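Local coordinates for protein catalase (Corynebacterium glutamicum, PDB 4B7H) that breaks down hydrogen peroxide to water and oxygen as a haem- and NADPH-binding tetrameric catalase, and is caught here with the inhibitor nitric oxide at the haem, at residues A[152-157]-A[177-182]. Numbering follows the deposited sequence.
Sequences GMKFPD and WDFWTR. With HEM (protoporphyrin IX containing Fe), chain E; NO (nitric oxide), chain F.
F179 overlaps K154 and D157 with the outer part of its ring: CE1 lies 3.6 Å from CB of D157, whose carbonyl carbon sits over the rim of one ring face. K154 comes to the edge of the same ring, CE being 3.8 Å from F179 CE1. The F179 side chain leaves helix 173-182 with CG opposite the backbone N (chi1 178°), which carries the ring out to both residues; L149, F158 and S161 touch it too. The lysine chain, bent at each torsion beyond chi1, brings NZ back to a 2.9 Å salt bridge with D157 OD2, met from above the carboxylate plane. K55 of a second subunit makes a further salt bridge to D157 OD2, N34 of that subunit hydrogen-bonds K154 NZ, and backbone O and N of S398 of a third subunit hydrogen-bond K154 NZ and D157 OD1. In the catalase fold 152-157 borders the distal haem pocket: F155 lies with one face over pyrrole B, CE2 3.4 Å from HEM C2B, and its edge meets the nitric oxide oxygen, 3.2 Å from CZ. One turn along helix 173-182, R182 NE forms a 2.8 Å salt bridge with D178 OD1 on the syn side, tilted 29° out of the carboxylate plane.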
loop_
_atom_site.group_PDB
_atom_site.type_symbol
_atom_site.label_atom_id
_atom_site.label_comp_id
_atom_site.label_asym_id
_atom_site.label_seq_id
_atom_site.Cartn_x
_atom_site.Cartn_y
_atom_site.Cartn_z
ATOM N N GLY A 152 -18.085 8.597 19.815
ATOM C CA GLY A 152 -17.175 7.883 18.939
ATOM C C GLY A 152 -15.830 7.572 19.558
ATOM O O GLY A 152 -15.146 6.645 19.121
ATOM N N MET A 153 -15.442 8.335 20.578
ATOM C CA MET A 153 -14.197 8.071 21.287
ATOM C C MET A 153 -14.161 6.630 21.818
ATOM O O MET A 153 -13.089 6.032 21.930
ATOM C CB MET A 153 -14.033 9.058 22.445
ATOM C CG MET A 153 -12.718 8.906 23.208
ATOM S SD MET A 153 -11.257 9.209 22.191
ATOM C CE MET A 153 -11.195 11.000 22.275
ATOM N N LYS A 154 -15.334 6.073 22.118
ATOM C CA LYS A 154 -15.438 4.747 22.718
ATOM C C LYS A 154 -15.589 3.609 21.706
ATOM O O LYS A 154 -15.541 2.431 22.077
ATOM C CB LYS A 154 -16.622 4.724 23.694
ATOM C CG LYS A 154 -16.387 5.542 24.954
ATOM C CD LYS A 154 -16.435 4.677 26.204
ATOM C CE LYS A 154 -15.372 3.572 26.195
ATOM N NZ LYS A 154 -13.982 4.097 26.337
ATOM N N PHE A 155 -15.779 3.948 20.435
ATOM C CA PHE A 155 -16.093 2.932 19.436
ATOM C C PHE A 155 -14.992 1.871 19.251
ATOM O O PHE A 155 -15.300 0.671 19.250
ATOM C CB PHE A 155 -16.522 3.604 18.128
ATOM C CG PHE A 155 -16.793 2.650 17.010
ATOM C CD1 PHE A 155 -17.987 1.955 16.942
ATOM C CD2 PHE A 155 -15.856 2.471 16.007
ATOM C CE1 PHE A 155 -18.246 1.092 15.884
ATOM C CE2 PHE A 155 -16.100 1.610 14.954
ATOM C CZ PHE A 155 -17.298 0.926 14.886
ATOM N N PRO A 156 -13.713 2.289 19.121
ATOM C CA PRO A 156 -12.674 1.252 18.992
ATOM C C PRO A 156 -12.579 0.350 20.225
ATOM O O PRO A 156 -12.241 -0.820 20.086
ATOM C CB PRO A 156 -11.390 2.065 18.785
ATOM C CG PRO A 156 -11.878 3.316 18.102
ATOM C CD PRO A 156 -13.163 3.631 18.843
ATOM N N ASP A 157 -12.899 0.871 21.407
ATOM C CA ASP A 157 -12.913 0.038 22.605
ATOM C C ASP A 157 -13.975 -1.048 22.499
ATOM O O ASP A 157 -13.717 -2.225 22.771
ATOM C CB ASP A 157 -13.156 0.891 23.849
ATOM C CG ASP A 157 -12.063 1.901 24.065
ATOM O OD1 ASP A 157 -10.891 1.477 24.199
ATOM O OD2 ASP A 157 -12.368 3.111 24.102
ATOM N N TRP A 177 -18.261 -8.743 28.321
ATOM C CA TRP A 177 -19.081 -8.307 29.448
ATOM C C TRP A 177 -18.360 -7.311 30.352
ATOM O O TRP A 177 -19.003 -6.445 30.958
ATOM C CB TRP A 177 -19.583 -9.511 30.246
ATOM C CG TRP A 177 -20.618 -10.276 29.491
ATOM C CD1 TRP A 177 -20.453 -11.458 28.820
ATOM C CD2 TRP A 177 -21.977 -9.883 29.284
ATOM N NE1 TRP A 177 -21.635 -11.828 28.221
ATOM C CE2 TRP A 177 -22.585 -10.876 28.493
ATOM C CE3 TRP A 177 -22.746 -8.791 29.706
ATOM C CZ2 TRP A 177 -23.926 -10.809 28.110
ATOM C CZ3 TRP A 177 -24.068 -8.719 29.314
ATOM C CH2 TRP A 177 -24.648 -9.726 28.533
ATOM N N ASP A 178 -17.036 -7.424 30.459
ATOM C CA ASP A 178 -16.270 -6.432 31.212
ATOM C C ASP A 178 -16.483 -5.063 30.573
ATOM O O ASP A 178 -16.784 -4.084 31.266
ATOM C CB ASP A 178 -14.779 -6.789 31.237
ATOM C CG ASP A 178 -13.977 -5.908 32.181
ATOM O OD1 ASP A 178 -14.477 -5.602 33.284
ATOM O OD2 ASP A 178 -12.843 -5.516 31.813
ATOM N N PHE A 179 -16.371 -4.996 29.246
ATOM C CA PHE A 179 -16.589 -3.724 28.567
ATOM C C PHE A 179 -18.029 -3.249 28.729
ATOM O O PHE A 179 -18.263 -2.105 29.128
ATOM C CB PHE A 179 -16.238 -3.767 27.077
ATOM C CG PHE A 179 -16.521 -2.459 26.379
ATOM C CD1 PHE A 179 -15.628 -1.396 26.491
ATOM C CD2 PHE A 179 -17.706 -2.262 25.678
ATOM C CE1 PHE A 179 -15.893 -0.171 25.897
ATOM C CE2 PHE A 179 -17.983 -1.030 25.083
ATOM C CZ PHE A 179 -17.066 0.014 25.191
ATOM N N TRP A 180 -18.991 -4.117 28.423
ATOM C CA TRP A 180 -20.396 -3.711 28.475
ATOM C C TRP A 180 -20.817 -3.199 29.853
ATOM O O TRP A 180 -21.487 -2.170 29.953
ATOM C CB TRP A 180 -21.311 -4.849 28.043
ATOM C CG TRP A 180 -21.490 -5.007 26.550
ATOM C CD1 TRP A 180 -21.459 -4.021 25.592
ATOM C CD2 TRP A 180 -21.768 -6.232 25.856
ATOM N NE1 TRP A 180 -21.694 -4.572 24.345
ATOM C CE2 TRP A 180 -21.885 -5.923 24.483
ATOM C CE3 TRP A 180 -21.924 -7.561 26.265
ATOM C CZ2 TRP A 180 -22.163 -6.897 23.517
ATOM C CZ3 TRP A 180 -22.187 -8.527 25.308
ATOM C CH2 TRP A 180 -22.305 -8.191 23.949
ATOM N N THR A 181 -20.432 -3.908 30.914
ATOM C CA THR A 181 -20.810 -3.462 32.260
ATOM C C THR A 181 -20.071 -2.208 32.718
ATOM O O THR A 181 -20.569 -1.471 33.571
ATOM C CB THR A 181 -20.637 -4.565 33.328
ATOM O OG1 THR A 181 -19.252 -4.916 33.447
ATOM C CG2 THR A 181 -21.462 -5.791 32.980
ATOM N N ARG A 182 -18.879 -1.969 32.177
ATOM C CA ARG A 182 -18.143 -0.757 32.519
ATOM C C ARG A 182 -18.549 0.415 31.623
ATOM O O ARG A 182 -18.197 1.561 31.900
ATOM C CB ARG A 182 -16.632 -1.008 32.489
ATOM C CG ARG A 182 -16.173 -1.953 33.597
ATOM C CD ARG A 182 -14.667 -2.233 33.576
ATOM N NE ARG A 182 -14.343 -3.161 34.650
ATOM C CZ ARG A 182 -14.152 -2.795 35.913
ATOM N NH1 ARG A 182 -14.217 -1.511 36.252
ATOM N NH2 ARG A 182 -13.900 -3.709 36.840
HETATM C CHA HEM E . -18.776 -0.299 8.856
HETATM C CHB HEM E . -16.961 3.195 11.688
HETATM C CHC HEM E . -21.036 3.097 14.299
HETATM C CHD HEM E . -23.181 0.854 10.618
HETATM C C1A HEM E . -17.928 0.636 9.398
HETATM C C2A HEM E . -16.610 0.978 8.898
HETATM C C3A HEM E . -16.128 1.956 9.680
HETATM C C4A HEM E . -17.108 2.254 10.695
HETATM C CMA HEM E . -14.782 2.682 9.575
HETATM C CAA HEM E . -15.931 0.326 7.673
HETATM C CBA HEM E . -16.348 1.069 6.412
HETATM C CGA HEM E . -15.586 0.623 5.193
HETATM O O1A HEM E . -16.221 0.566 4.110
HETATM O O2A HEM E . -14.365 0.332 5.272
HETATM C C1B HEM E . -17.889 3.465 12.667
HETATM C C2B HEM E . -17.717 4.376 13.776
HETATM C C3B HEM E . -18.846 4.324 14.512
HETATM C C4B HEM E . -19.756 3.404 13.869
HETATM C CMB HEM E . -16.436 5.200 14.021
HETATM C CAB HEM E . -19.234 5.096 15.788
HETATM C CBB HEM E . -18.733 6.298 16.074
HETATM C C1C HEM E . -22.027 2.633 13.452
HETATM C C2C HEM E . -23.463 2.842 13.565
HETATM C C3C HEM E . -24.043 2.208 12.530
HETATM C C4C HEM E . -22.990 1.610 11.738
HETATM C CMC HEM E . -24.155 3.634 14.702
HETATM C CAC HEM E . -25.532 2.135 12.114
HETATM C CBC HEM E . -26.415 3.106 12.404
HETATM C C1D HEM E . -22.191 0.286 9.865
HETATM C C2D HEM E . -22.455 -0.586 8.767
HETATM C C3D HEM E . -21.106 -0.951 8.210
HETATM C C4D HEM E . -20.140 -0.255 9.017
HETATM C CMD HEM E . -23.818 -1.061 8.268
HETATM C CAD HEM E . -20.867 -1.849 7.006
HETATM C CBD HEM E . -21.153 -1.043 5.741
HETATM C CGD HEM E . -20.998 -2.009 4.603
HETATM O O1D HEM E . -20.069 -1.841 3.774
HETATM O O2D HEM E . -21.801 -2.974 4.536
HETATM N NA HEM E . -18.211 1.438 10.494
HETATM N NB HEM E . -19.137 2.885 12.748
HETATM N NC HEM E . -21.773 1.880 12.317
HETATM N ND HEM E . -20.816 0.458 9.999
HETATM FE FE HEM E . -19.986 1.619 11.417
HETATM N N NO F . -19.739 0.311 12.470
HETATM O O NO F . -19.847 -0.232 13.436
#